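Local coordinates for Methylcobalamin\: coenzyme M methyltransferase (Methanosarcina mazei, PDB 4AY7), which transfers a methyl group from a methylated corrinoid to coenzyme M, a zinc-dependent step of methanogenesis, at residues 155-160 with 190-195; 254-259 with 283-288; 305-310 with 343-348; 113-118 with 178-183; 139-144 with 148-153. One frame throughout, in Å; residues are numbered along the deposited sequence.

Contact 1: residues 155-160 with 190-195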
# COMPACT_ATOMS: atom_id res chain seq x y z
N GLU A 155 -6.25 2.27 0.85
CA GLU A 155 -7.13 1.11 0.65
C GLU A 155 -7.63 1.11 -0.79
O GLU A 155 -7.85 2.14 -1.39
CB GLU A 155 -8.30 1.12 1.69
CG GLU A 155 -9.21 2.30 1.63
CD GLU A 155 -8.74 3.48 2.52
OE1 GLU A 155 -7.51 3.73 2.67
OE2 GLU A 155 -9.61 4.20 3.03
N GLY A 156 -7.63 -0.07 -1.39
CA GLY A 156 -7.95 -0.21 -2.81
C GLY A 156 -9.46 -0.36 -3.00
O GLY A 156 -10.22 -0.53 -2.00
N PRO A 157 -9.92 -0.36 -4.25
CA PRO A 157 -11.36 -0.27 -4.45
C PRO A 157 -12.15 -1.46 -3.96
O PRO A 157 -13.31 -1.29 -3.54
CB PRO A 157 -11.53 -0.08 -5.94
CG PRO A 157 -10.21 -0.32 -6.57
CD PRO A 157 -9.16 -0.23 -5.51
N VAL A 158 -11.56 -2.64 -3.91
CA VAL A 158 -12.33 -3.77 -3.44
C VAL A 158 -12.61 -3.56 -1.94
O VAL A 158 -13.72 -3.72 -1.44
CB VAL A 158 -11.66 -5.10 -3.73
CG1 VAL A 158 -12.49 -6.28 -3.24
CG2 VAL A 158 -11.39 -5.19 -5.24
N THR A 159 -11.56 -3.23 -1.19
CA THR A 159 -11.69 -3.00 0.24
C THR A 159 -12.59 -1.80 0.55
O THR A 159 -13.37 -1.87 1.50
CB THR A 159 -10.26 -2.91 0.80
OG1 THR A 159 -9.64 -4.19 0.58
CG2 THR A 159 -10.20 -2.58 2.33
N VAL A 160 -12.54 -0.75 -0.28
CA VAL A 160 -13.42 0.40 -0.11
C VAL A 160 -14.87 -0.01 -0.33
O VAL A 160 -15.71 0.36 0.48
CB VAL A 160 -13.11 1.56 -1.10
CG1 VAL A 160 -14.22 2.59 -1.08
CG2 VAL A 160 -11.74 2.17 -0.79
N GLU A 190 -14.64 4.78 -8.35
CA GLU A 190 -14.70 6.16 -8.69
C GLU A 190 -14.05 7.00 -7.57
O GLU A 190 -13.29 7.91 -7.82
CB GLU A 190 -16.17 6.55 -8.88
CG GLU A 190 -16.46 8.01 -9.15
CD GLU A 190 -17.98 8.27 -9.33
OE1 GLU A 190 -18.67 7.42 -10.00
OE2 GLU A 190 -18.50 9.32 -8.81
N ALA A 191 -14.46 6.73 -6.35
CA ALA A 191 -13.93 7.48 -5.18
C ALA A 191 -12.43 7.24 -5.11
O ALA A 191 -11.66 8.15 -4.81
CB ALA A 191 -14.62 7.03 -3.84
N SER A 192 -12.01 6.02 -5.33
CA SER A 192 -10.56 5.64 -5.23
C SER A 192 -9.72 6.44 -6.21
O SER A 192 -8.66 6.96 -5.86
CB SER A 192 -10.40 4.11 -5.45
OG SER A 192 -10.85 3.44 -4.25
N ILE A 193 -10.21 6.60 -7.43
CA ILE A 193 -9.44 7.27 -8.47
C ILE A 193 -9.33 8.75 -8.11
O ILE A 193 -8.24 9.38 -8.22
CB ILE A 193 -10.15 7.09 -9.82
CG1 ILE A 193 -9.99 5.66 -10.24
CG2 ILE A 193 -9.67 8.11 -10.82
CD1 ILE A 193 -10.91 5.29 -11.37
N ILE A 194 -10.44 9.31 -7.65
CA ILE A 194 -10.47 10.73 -7.25
C ILE A 194 -9.42 11.02 -6.17
O ILE A 194 -8.68 12.00 -6.23
CB ILE A 194 -11.85 11.19 -6.78
CG1 ILE A 194 -12.86 11.23 -7.97
CG2 ILE A 194 -11.76 12.57 -6.08
CD1 ILE A 194 -14.34 11.23 -7.61
N TYR A 195 -9.40 10.20 -5.13
CA TYR A 195 -8.46 10.40 -3.99
C TYR A 195 -7.03 10.17 -4.44
O TYR A 195 -6.13 10.96 -4.16
CB TYR A 195 -8.82 9.43 -2.89
CG TYR A 195 -7.90 9.45 -1.66
CD1 TYR A 195 -7.35 10.63 -1.18
CD2 TYR A 195 -7.59 8.28 -1.00
CE1 TYR A 195 -6.52 10.65 -0.06
CE2 TYR A 195 -6.81 8.27 0.18
CZ TYR A 195 -6.26 9.47 0.63
OH TYR A 195 -5.44 9.50 1.72

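Contact 2: residues 254-259 with 283-288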
# COMPACT_ATOMS: atom_id res chain seq x y z
N ILE A 254 -4.33 -16.05 -8.02
CA ILE A 254 -4.66 -14.88 -8.78
C ILE A 254 -3.50 -14.02 -9.17
O ILE A 254 -3.70 -12.99 -9.80
CB ILE A 254 -5.66 -13.93 -7.97
CG1 ILE A 254 -5.05 -13.35 -6.66
CG2 ILE A 254 -7.02 -14.61 -7.76
CD1 ILE A 254 -5.86 -12.20 -6.06
N LEU A 255 -2.28 -14.43 -8.80
CA LEU A 255 -1.08 -13.68 -9.14
C LEU A 255 -1.00 -13.33 -10.61
O LEU A 255 -0.70 -12.20 -10.94
CB LEU A 255 0.17 -14.44 -8.68
CG LEU A 255 1.46 -13.64 -8.70
CD1 LEU A 255 1.29 -12.33 -7.91
CD2 LEU A 255 2.60 -14.51 -8.12
N SER A 256 -1.24 -14.29 -11.49
CA SER A 256 -1.18 -14.03 -12.95
C SER A 256 -2.28 -13.03 -13.40
O SER A 256 -2.01 -12.13 -14.17
CB SER A 256 -1.26 -15.36 -13.76
OG SER A 256 -1.06 -15.11 -15.12
N ASP A 257 -3.43 -13.07 -12.74
CA ASP A 257 -4.55 -12.13 -12.98
C ASP A 257 -4.19 -10.75 -12.45
O ASP A 257 -4.47 -9.78 -13.12
CB ASP A 257 -5.82 -12.64 -12.35
CG ASP A 257 -6.24 -13.98 -12.89
OD1 ASP A 257 -6.51 -14.01 -14.09
OD2 ASP A 257 -6.30 -14.99 -12.12
N MET A 258 -3.53 -10.67 -11.29
CA MET A 258 -3.03 -9.40 -10.81
C MET A 258 -2.11 -8.73 -11.80
O MET A 258 -2.12 -7.51 -11.95
CB MET A 258 -2.28 -9.62 -9.48
CG MET A 258 -3.21 -10.00 -8.29
SD MET A 258 -2.33 -10.54 -6.82
CE MET A 258 -1.37 -9.05 -6.49
N ALA A 259 -1.26 -9.55 -12.47
CA ALA A 259 -0.29 -9.05 -13.41
C ALA A 259 -0.93 -8.48 -14.65
O ALA A 259 -0.28 -7.73 -15.35
CB ALA A 259 0.76 -10.13 -13.75
N GLY A 283 6.19 -12.76 -15.31
CA GLY A 283 6.76 -12.66 -16.64
C GLY A 283 7.15 -11.23 -16.89
O GLY A 283 7.86 -10.62 -16.08
N THR A 284 6.73 -10.68 -18.01
CA THR A 284 7.10 -9.30 -18.38
C THR A 284 5.95 -8.29 -17.99
O THR A 284 6.03 -7.10 -18.18
CB THR A 284 7.32 -9.25 -19.91
OG1 THR A 284 6.06 -9.40 -20.59
CG2 THR A 284 8.23 -10.43 -20.36
N ARG A 285 4.89 -8.79 -17.41
CA ARG A 285 3.65 -8.02 -17.32
C ARG A 285 3.62 -7.01 -16.16
O ARG A 285 2.87 -6.02 -16.21
CB ARG A 285 2.45 -8.97 -17.24
CG ARG A 285 2.15 -9.59 -18.59
CD ARG A 285 1.05 -10.61 -18.43
NE ARG A 285 1.47 -11.72 -17.60
CZ ARG A 285 0.71 -12.44 -16.76
NH1 ARG A 285 -0.56 -12.16 -16.61
NH2 ARG A 285 1.20 -13.47 -16.09
N ALA A 286 4.37 -7.26 -15.11
CA ALA A 286 4.46 -6.34 -13.98
C ALA A 286 5.79 -6.64 -13.28
O ALA A 286 6.45 -7.67 -13.58
CB ALA A 286 3.31 -6.46 -13.00
N ARG A 287 6.26 -5.69 -12.48
CA ARG A 287 7.43 -5.88 -11.66
C ARG A 287 7.05 -6.31 -10.28
O ARG A 287 5.88 -6.17 -9.87
CB ARG A 287 8.24 -4.60 -11.61
CG ARG A 287 9.32 -4.45 -12.64
CD ARG A 287 8.78 -4.57 -14.07
NE ARG A 287 7.76 -3.59 -14.38
CZ ARG A 287 6.83 -3.70 -15.32
NH1 ARG A 287 6.80 -4.71 -16.17
NH2 ARG A 287 5.92 -2.75 -15.49
N LEU A 288 8.00 -6.84 -9.53
CA LEU A 288 7.72 -7.43 -8.21
C LEU A 288 8.41 -6.66 -7.07
O LEU A 288 9.59 -6.31 -7.14
CB LEU A 288 8.07 -8.91 -8.17
CG LEU A 288 7.49 -9.77 -7.06
CD1 LEU A 288 5.97 -9.84 -7.13
CD2 LEU A 288 8.12 -11.19 -7.02

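Contact 3: residues 305-310 with 343-348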
# COMPACT_ATOMS: atom_id res chain seq x y z
N LYS A 305 19.16 -12.66 9.84
CA LYS A 305 18.10 -13.37 9.15
C LYS A 305 17.39 -12.48 8.14
O LYS A 305 17.05 -12.89 7.01
CB LYS A 305 17.18 -13.97 10.15
CG LYS A 305 16.06 -14.86 9.63
CD LYS A 305 14.90 -14.84 10.65
CE LYS A 305 13.61 -15.55 10.14
NZ LYS A 305 13.39 -16.75 10.98
N ILE A 306 17.20 -11.20 8.49
CA ILE A 306 16.65 -10.19 7.59
C ILE A 306 17.60 -10.05 6.39
O ILE A 306 17.13 -10.08 5.24
CB ILE A 306 16.42 -8.86 8.29
CG1 ILE A 306 15.39 -9.05 9.40
CG2 ILE A 306 16.09 -7.69 7.34
CD1 ILE A 306 15.36 -7.90 10.45
N LYS A 307 18.90 -9.95 6.63
CA LYS A 307 19.87 -9.76 5.50
C LYS A 307 19.91 -10.98 4.60
O LYS A 307 19.88 -10.82 3.38
CB LYS A 307 21.27 -9.35 5.94
CG LYS A 307 21.30 -8.02 6.70
CD LYS A 307 22.66 -7.32 6.65
CE LYS A 307 23.70 -8.02 7.45
NZ LYS A 307 25.08 -7.36 7.48
N ALA A 308 19.88 -12.15 5.18
CA ALA A 308 19.84 -13.38 4.42
C ALA A 308 18.60 -13.49 3.48
O ALA A 308 18.72 -13.86 2.29
CB ALA A 308 19.94 -14.59 5.32
N GLU A 309 17.43 -13.17 3.99
CA GLU A 309 16.19 -13.28 3.22
C GLU A 309 16.11 -12.16 2.21
O GLU A 309 15.58 -12.39 1.14
CB GLU A 309 14.95 -13.31 4.15
CG GLU A 309 14.98 -14.63 4.95
CD GLU A 309 13.86 -14.71 6.01
OE1 GLU A 309 12.90 -13.88 5.94
OE2 GLU A 309 13.97 -15.60 6.92
N ALA A 310 16.64 -10.97 2.54
CA ALA A 310 16.80 -9.86 1.59
C ALA A 310 17.66 -10.26 0.39
O ALA A 310 17.28 -10.12 -0.82
CB ALA A 310 17.40 -8.64 2.26
N ARG A 343 20.89 -4.63 0.87
CA ARG A 343 20.90 -4.15 -0.50
C ARG A 343 22.31 -3.64 -0.78
O ARG A 343 22.89 -3.94 -1.78
CB ARG A 343 19.85 -3.06 -0.72
CG ARG A 343 19.55 -2.70 -2.17
CD ARG A 343 20.58 -1.86 -2.87
NE ARG A 343 20.91 -0.66 -2.08
CZ ARG A 343 20.35 0.51 -2.25
NH1 ARG A 343 19.31 0.68 -3.02
NH2 ARG A 343 20.75 1.51 -1.53
N ASP A 344 22.83 -2.82 0.12
CA ASP A 344 24.17 -2.24 -0.15
C ASP A 344 25.29 -3.33 -0.31
O ASP A 344 26.20 -3.26 -1.19
CB ASP A 344 24.49 -1.20 0.92
CG ASP A 344 23.63 0.06 0.77
OD1 ASP A 344 22.85 0.15 -0.22
OD2 ASP A 344 23.66 0.93 1.66
N GLU A 345 25.13 -4.39 0.47
CA GLU A 345 26.03 -5.51 0.48
C GLU A 345 26.05 -6.30 -0.83
O GLU A 345 27.09 -6.74 -1.32
CB GLU A 345 25.63 -6.42 1.63
CG GLU A 345 26.17 -5.89 2.95
CD GLU A 345 25.85 -6.81 4.13
OE1 GLU A 345 25.63 -8.04 3.89
OE2 GLU A 345 25.81 -6.28 5.27
N PHE A 346 24.87 -6.47 -1.40
CA PHE A 346 24.69 -7.20 -2.65
C PHE A 346 25.53 -6.53 -3.74
O PHE A 346 26.00 -7.18 -4.64
CB PHE A 346 23.20 -7.18 -3.00
CG PHE A 346 22.83 -8.02 -4.14
CD1 PHE A 346 22.72 -9.41 -4.00
CD2 PHE A 346 22.61 -7.47 -5.35
CE1 PHE A 346 22.38 -10.21 -5.08
CE2 PHE A 346 22.19 -8.26 -6.44
CZ PHE A 346 22.10 -9.64 -6.30
N TYR A 347 25.68 -5.22 -3.67
CA TYR A 347 26.41 -4.49 -4.68
C TYR A 347 27.85 -4.22 -4.21
O TYR A 347 28.57 -3.46 -4.84
CB TYR A 347 25.64 -3.23 -5.05
CG TYR A 347 24.29 -3.58 -5.72
CD1 TYR A 347 24.23 -3.90 -7.05
CD2 TYR A 347 23.12 -3.63 -5.00
CE1 TYR A 347 23.03 -4.28 -7.68
CE2 TYR A 347 21.88 -3.97 -5.61
CZ TYR A 347 21.86 -4.29 -6.98
OH TYR A 347 20.70 -4.64 -7.62
N ALA A 348 28.26 -5.00 -3.20
CA ALA A 348 29.60 -4.99 -2.58
C ALA A 348 29.70 -3.67 -1.80
O ALA A 348 28.83 -3.37 -0.93
CB ALA A 348 30.72 -5.17 -3.60
OXT ALA A 348 30.59 -2.86 -2.08

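Contact 4: residues 113-118 with 178-183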
# COMPACT_ATOMS: atom_id res chain seq x y z
N LYS A 113 -27.35 -2.44 4.17
CA LYS A 113 -28.51 -3.20 3.68
C LYS A 113 -28.96 -2.90 2.25
O LYS A 113 -29.74 -3.67 1.65
CB LYS A 113 -29.66 -2.98 4.68
CG LYS A 113 -29.35 -3.66 6.00
CD LYS A 113 -30.42 -3.42 7.03
CE LYS A 113 -30.81 -4.72 7.74
NZ LYS A 113 -32.21 -5.16 7.44
N ASP A 114 -28.46 -1.79 1.69
CA ASP A 114 -28.89 -1.30 0.39
C ASP A 114 -27.95 -0.18 0.03
O ASP A 114 -27.22 0.35 0.92
CB ASP A 114 -30.34 -0.77 0.51
CG ASP A 114 -30.45 0.42 1.47
OD1 ASP A 114 -30.19 1.56 1.01
OD2 ASP A 114 -30.66 0.21 2.70
N LEU A 115 -28.10 0.32 -1.18
CA LEU A 115 -27.25 1.40 -1.64
C LEU A 115 -28.00 2.67 -1.96
O LEU A 115 -27.55 3.48 -2.78
CB LEU A 115 -26.38 0.92 -2.84
CG LEU A 115 -25.38 -0.19 -2.56
CD1 LEU A 115 -24.75 -0.83 -3.86
CD2 LEU A 115 -24.23 0.34 -1.74
N GLU A 116 -29.13 2.87 -1.30
CA GLU A 116 -29.95 4.02 -1.60
C GLU A 116 -29.28 5.28 -1.19
O GLU A 116 -28.93 5.48 -0.05
CB GLU A 116 -31.33 3.89 -0.93
CG GLU A 116 -32.18 2.78 -1.55
CD GLU A 116 -32.28 2.89 -3.06
OE1 GLU A 116 -32.41 4.04 -3.61
OE2 GLU A 116 -32.25 1.85 -3.73
N GLY A 117 -29.08 6.15 -2.14
CA GLY A 117 -28.42 7.41 -1.85
C GLY A 117 -26.92 7.32 -1.95
O GLY A 117 -26.29 8.33 -1.82
N ALA A 118 -26.32 6.12 -2.14
CA ALA A 118 -24.84 5.97 -2.14
C ALA A 118 -24.27 6.59 -3.36
O ALA A 118 -24.74 6.27 -4.47
CB ALA A 118 -24.46 4.51 -2.10
N THR A 178 -25.55 -9.69 -7.44
CA THR A 178 -24.34 -9.22 -8.06
C THR A 178 -24.52 -7.80 -8.60
O THR A 178 -23.53 -7.08 -8.73
CB THR A 178 -23.90 -10.17 -9.16
OG1 THR A 178 -24.91 -10.23 -10.19
CG2 THR A 178 -23.60 -11.59 -8.56
N ASP A 179 -25.76 -7.37 -8.87
CA ASP A 179 -25.97 -5.97 -9.25
C ASP A 179 -25.53 -5.03 -8.16
O ASP A 179 -25.04 -3.94 -8.43
CB ASP A 179 -27.42 -5.65 -9.53
CG ASP A 179 -27.74 -5.67 -10.96
OD1 ASP A 179 -27.15 -6.51 -11.67
OD2 ASP A 179 -28.60 -4.89 -11.40
N LEU A 180 -25.84 -5.39 -6.91
CA LEU A 180 -25.45 -4.55 -5.78
C LEU A 180 -23.93 -4.59 -5.53
O LEU A 180 -23.25 -3.59 -5.32
CB LEU A 180 -26.23 -4.95 -4.49
CG LEU A 180 -27.74 -4.75 -4.43
CD1 LEU A 180 -28.21 -5.33 -3.09
CD2 LEU A 180 -28.16 -3.29 -4.54
N LEU A 181 -23.40 -5.78 -5.56
CA LEU A 181 -21.96 -5.94 -5.62
C LEU A 181 -21.29 -5.02 -6.65
O LEU A 181 -20.34 -4.26 -6.31
CB LEU A 181 -21.58 -7.38 -5.91
CG LEU A 181 -20.09 -7.59 -5.69
CD1 LEU A 181 -19.81 -8.13 -4.30
CD2 LEU A 181 -19.57 -8.58 -6.73
N GLU A 182 -21.78 -5.05 -7.90
CA GLU A 182 -21.23 -4.16 -8.92
C GLU A 182 -21.44 -2.69 -8.75
O GLU A 182 -20.53 -1.90 -9.02
CB GLU A 182 -21.70 -4.55 -10.32
CG GLU A 182 -21.09 -5.85 -10.81
CD GLU A 182 -21.40 -6.05 -12.30
OE1 GLU A 182 -21.16 -5.11 -13.13
OE2 GLU A 182 -21.95 -7.11 -12.61
N GLN A 183 -22.60 -2.30 -8.23
CA GLN A 183 -22.81 -0.88 -7.95
C GLN A 183 -21.84 -0.37 -6.90
O GLN A 183 -21.28 0.71 -7.07
CB GLN A 183 -24.23 -0.64 -7.48
CG GLN A 183 -24.55 0.82 -7.50
CD GLN A 183 -25.97 1.08 -7.05
OE1 GLN A 183 -26.83 0.15 -6.94
NE2 GLN A 183 -26.25 2.36 -6.83

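Contact 5: residues 139-144 with 148-153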
# COMPACT_ATOMS: atom_id res chain seq x y z
N ILE A 139 3.98 18.87 2.99
CA ILE A 139 5.02 19.10 4.02
C ILE A 139 6.25 18.21 3.76
O ILE A 139 7.39 18.67 3.87
CB ILE A 139 4.52 18.79 5.39
CG1 ILE A 139 3.40 19.77 5.77
CG2 ILE A 139 5.64 18.89 6.44
CD1 ILE A 139 2.77 19.41 7.11
N ILE A 140 6.01 16.93 3.47
CA ILE A 140 7.11 15.97 3.10
C ILE A 140 7.91 16.46 1.87
O ILE A 140 9.11 16.66 1.96
CB ILE A 140 6.57 14.56 2.84
CG1 ILE A 140 6.06 14.01 4.18
CG2 ILE A 140 7.62 13.66 2.13
CD1 ILE A 140 5.17 12.77 4.02
N ARG A 141 7.21 16.80 0.79
CA ARG A 141 7.84 17.35 -0.40
C ARG A 141 8.70 18.56 -0.10
O ARG A 141 9.83 18.66 -0.57
CB ARG A 141 6.84 17.73 -1.48
CG ARG A 141 7.50 18.31 -2.71
CD ARG A 141 8.46 17.33 -3.43
NE ARG A 141 7.76 16.17 -3.97
CZ ARG A 141 8.28 14.93 -4.10
NH1 ARG A 141 9.51 14.64 -3.67
NH2 ARG A 141 7.56 13.94 -4.65
N GLU A 142 8.21 19.48 0.70
CA GLU A 142 8.97 20.66 0.96
C GLU A 142 10.24 20.32 1.71
O GLU A 142 11.24 20.97 1.50
CB GLU A 142 8.14 21.69 1.77
CG GLU A 142 8.91 22.98 2.01
CD GLU A 142 8.02 24.14 2.46
OE1 GLU A 142 6.85 23.92 2.95
OE2 GLU A 142 8.52 25.29 2.34
N LYS A 143 10.19 19.33 2.59
CA LYS A 143 11.37 19.00 3.39
C LYS A 143 12.40 18.18 2.62
O LYS A 143 13.60 18.41 2.76
CB LYS A 143 11.04 18.19 4.63
CG LYS A 143 12.05 18.48 5.72
CD LYS A 143 12.68 17.24 6.30
CE LYS A 143 13.72 17.64 7.38
NZ LYS A 143 13.59 16.65 8.50
N VAL A 144 11.96 17.17 1.91
CA VAL A 144 12.91 16.30 1.20
C VAL A 144 13.30 16.77 -0.21
O VAL A 144 14.32 16.30 -0.77
CB VAL A 144 12.38 14.87 1.08
CG1 VAL A 144 12.11 14.34 2.46
CG2 VAL A 144 11.16 14.78 0.13
N VAL A 148 13.59 12.73 -3.78
CA VAL A 148 13.12 11.61 -3.00
C VAL A 148 11.70 11.33 -3.37
O VAL A 148 10.88 12.28 -3.40
CB VAL A 148 13.20 11.94 -1.53
CG1 VAL A 148 12.69 10.80 -0.68
CG2 VAL A 148 14.63 12.26 -1.18
N PRO A 149 11.36 10.08 -3.62
CA PRO A 149 9.99 9.78 -4.01
C PRO A 149 9.03 9.69 -2.79
O PRO A 149 9.43 9.25 -1.74
CB PRO A 149 10.13 8.42 -4.68
CG PRO A 149 11.21 7.73 -3.93
CD PRO A 149 12.19 8.85 -3.56
N ILE A 150 7.77 10.04 -2.99
CA ILE A 150 6.73 10.00 -2.00
C ILE A 150 5.75 8.99 -2.50
O ILE A 150 5.28 9.09 -3.61
CB ILE A 150 6.01 11.36 -1.82
CG1 ILE A 150 7.01 12.41 -1.38
CG2 ILE A 150 4.84 11.23 -0.81
CD1 ILE A 150 6.39 13.79 -1.22
N VAL A 151 5.55 7.96 -1.69
CA VAL A 151 4.56 6.94 -1.94
C VAL A 151 3.25 7.21 -1.12
O VAL A 151 3.27 7.28 0.10
CB VAL A 151 5.11 5.59 -1.54
CG1 VAL A 151 4.04 4.56 -1.86
CG2 VAL A 151 6.42 5.28 -2.30
N GLY A 152 2.16 7.40 -1.81
CA GLY A 152 0.88 7.51 -1.24
C GLY A 152 0.18 6.19 -1.15
O GLY A 152 -0.17 5.60 -2.15
N GLY A 153 -0.12 5.78 0.07
CA GLY A 153 -0.83 4.55 0.34
C GLY A 153 -2.28 4.76 0.57
O GLY A 153 -2.71 5.81 1.13

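Contact 1: residues 155-160 with 190-195
The pyrrolidine ring of Pro157 presents one of its faces to Ser192: OG lies above the N-CA side of the ring, 3.8 Å from Pro157 CA, and CB of the serine stands over the middle. OG is also 4.0 Å from Pro157 CB, the serine resting over the ring and not at its rim. Val160, one turn further along helix 157-165, closes on the same hydroxyl from another direction, its CG2 methyl 3.8 Å from Ser192 OG. CG1 of Val160 lies opposite the backbone N (chi1 168°), which leaves CG2 beside that N and facing the serine.

The hydroxyl sits in an otherwise apolar setting, yet its bond is made inside its own helix, to the carbonyl of Ala188 one turn earlier. With OG turned back along the helix in this way, Ser192 meets segment 155-160 purely by van der Waals contact. Small groups on both sides let the backbones come close, Pro157 CA lying 6.0 Å from Ser192 CA.

Gly156 takes the N-cap position, and its carbonyl receives Val160 N. Asp211 holds the same helix start from elsewhere in the chain, accepting from Val158 N and from Thr159 OG1, while the Glu155 carboxylate accepts from Val88 N.

Here strand 150-155 leads through Gly156 into helix 157-165, whose first turn packs on the long helix 178-202. Such strand-to-helix junctions are characteristic of a TIM barrel, and this one lies near the metal centre, with the Glu155 side chain about 12 Å from the bound zinc ion.

Contact 2: residues 254-259 with 283-288
Two torsions of Arg285 bring its guanidinium to Ser256: chi1 of -75° sets CG opposite the carbonyl carbon, and a bend at chi3 (-65°) turns the head group across the flank of helix 252-259. Ser256 OG, for its part, lies opposite its own backbone N and points to the incoming arginine.

Arg285 NH2 bonds to Ser256 OG, 3.0 Å away with an N-H...O angle of 150°; the oxygen is somewhat tilted from the guanidinium plane. NH1 adds weak bonds to Ser256 OG and to Ser256 O, the latter 2.8 Å from NH1 but poorly aligned. Ala259 supplies an apolar floor, its CB 3.7 Å above the centre of one guanidinium face. At the base of the arginine, CB rests 3.5 Å from Ala259 O. Beyond this the Ala286 methyl lies against Ala259, its CB 4.5 Å from Ala259 CA, just before strand 287-292 enters the parallel sheet of the barrel.

NH1 has its charged partner in Asp260, directly after the helix segment, and NH2 reaches weakly to Val281 O. Arg285 thus gathers a hydroxyl, a helix carbonyl and a carboxylate around one flat cation. That combination fixes the rotation of the guanidinium: Asp260 meets its positive charge, while the carbonyl and the hydroxyl of Ser256 serve as further acceptors.

Contact 3: residues 305-310 with 343-348
Segment 305-310 reaches Glu345 through Lys307, after two residues that pack elsewhere. Lys305 leans on Thr297 of helix 294-298, and Ile306 packs on Asn335 and Ala338 of helix 333-346, the helix that also bears Glu345. Lys307 follows with its CG opposite the carbonyl carbon (chi1 -61°), then bends at chi3. Its ammonium arrives at Glu345 in a salt bridge, NZ lying 2.6 Å from OE2 on the syn lone pair, the side of the other oxygen. That other oxygen is a more distant neighbour, OE1 being 3.7 Å from NZ. The two side chains cross at about a right angle, with Lys307 CE passing 3.5 Å from Glu345 OE2.

Helices 303-315 and 333-346 flank strand 320-323 in sequence and belong to the outer helical layer of the TIM barrel, so the bridge spans two successive helices at the surface. Further on, Glu309 turns to Thr297, its OE1 hydrogen-bonded to the threonine hydroxyl. Ala310 returns to the neighbouring helix and packs on Ala342, which Lys307 also touches.

On the far helix, Arg343 grips Asp344 side-on, NE and NH2 each 2.8 Å from Asp344 OD1 and the oxygen in the guanidinium plane. The same guanidinium reaches Glu76 through NH2 and the carbonyl of Val31 through NH1.

Contact 4: residues 113-118 with 178-183
One methyl group makes nearly the whole contact: Leu115 CD1 enters an angle between the backbone of Leu180 and the side chain of Gln183. It comes closest to a polar atom, lying 3.5 Å from Leu180 O. On the glutamine it meets the stem and amide in turn, at 3.7 Å from Gln183 CB and 3.8 Å from Gln183 OE1. Gln183 is stretched out, CG opposite its backbone N (chi1 -167°), and it and Leu115 slide past each other in opposite directions. This brings aliphatic carbon along much of the glutamine. The apolar partner is Leu180, whose CD2 stands 4.3 Å from Leu115 CD1 and so touches more loosely.

Leu115 gets its position from a tightly wound loop. It is the first residue of a type II turn closed by Ala118 N bonding to Leu115 O, with Gly117 taking the positive phi of the third position. An Asx turn overlaps it: Asp114 OD1 accepts from Glu116 N at 2.9 Å and 160°, using the anti lone pair. The two turns share Leu115 and Glu116 and fix the backbone from which the leucine points at the helix.

The loop runs between strand 105-108 and helix 130-144, and it lies against the start of helix 178-202, where Leu115 also touches Ala184 and Ala118 touches Ile187. Leu180 leans back on Trp173 of helix 167-176. On another face of helix 178-202, Leu181 packs on Phe170 and on Phe227 of helix 221-238.

Contact 5: residues 139-144 with 148-153
The last turns of helix 130-144 and segment 148-153 run obliquely, in broadly opposite senses, nearest at the turn, where Val144 CA is 6.3 Å from Val148 CA. They form the return half of a beta-alpha-beta crossover in the TIM barrel: helix 130-144 lies between the neighbouring parallel strands 78-80 and 150-155 in sequence.

Arg141 folds back to the strand, bent at chi2 (62°) and chi3 (64°). Its NH1 gives a hydrogen bond of 2.7 Å to Val148 O, in the guanidinium plane and nearly along the C=O axis (169°). Ile150 covers one face of the same group, CD1 standing 3.5 Å above the centre of the guanidinium plane. NH1 also reaches Gly145 O in the turn, and NH2 pairs with Asp205, a carboxylate that accepts from Ile150 N too. The guanidinium is thus well supplied with acceptors and its rotation fixed.

Ile150 CD1 packs at once against the helix itself, 3.6 Å from Ile140 CG2. Ile140 and Val144 also touch Leu67 of helix 59-71. Nearer the turn the two valines cross at about a right angle, with Val144 CG2 3.9 Å from Val148 CB.

How the contacts relate
Contact 1 is the buried one and contact 3 the surface one; contacts 2, 4 and 5 lie between. Their chemistry follows: plain packing around a serine in contact 1, a lysine-glutamate salt bridge in contact 3, and a methyl against a helix in contact 4. Contacts 2 and 5 both use an arginine with an aliphatic group over one guanidinium face and a backbone carbonyl as acceptor, and both reach the same parallel sheet. Contacts 1 and 4 share helix 178-202, their centres 16 Å apart, whereas contacts 1 and 5 adjoin where strand 150-155 leads into helix 157-165. Contacts 3 and 4 lie on opposite sides of the chain's centre.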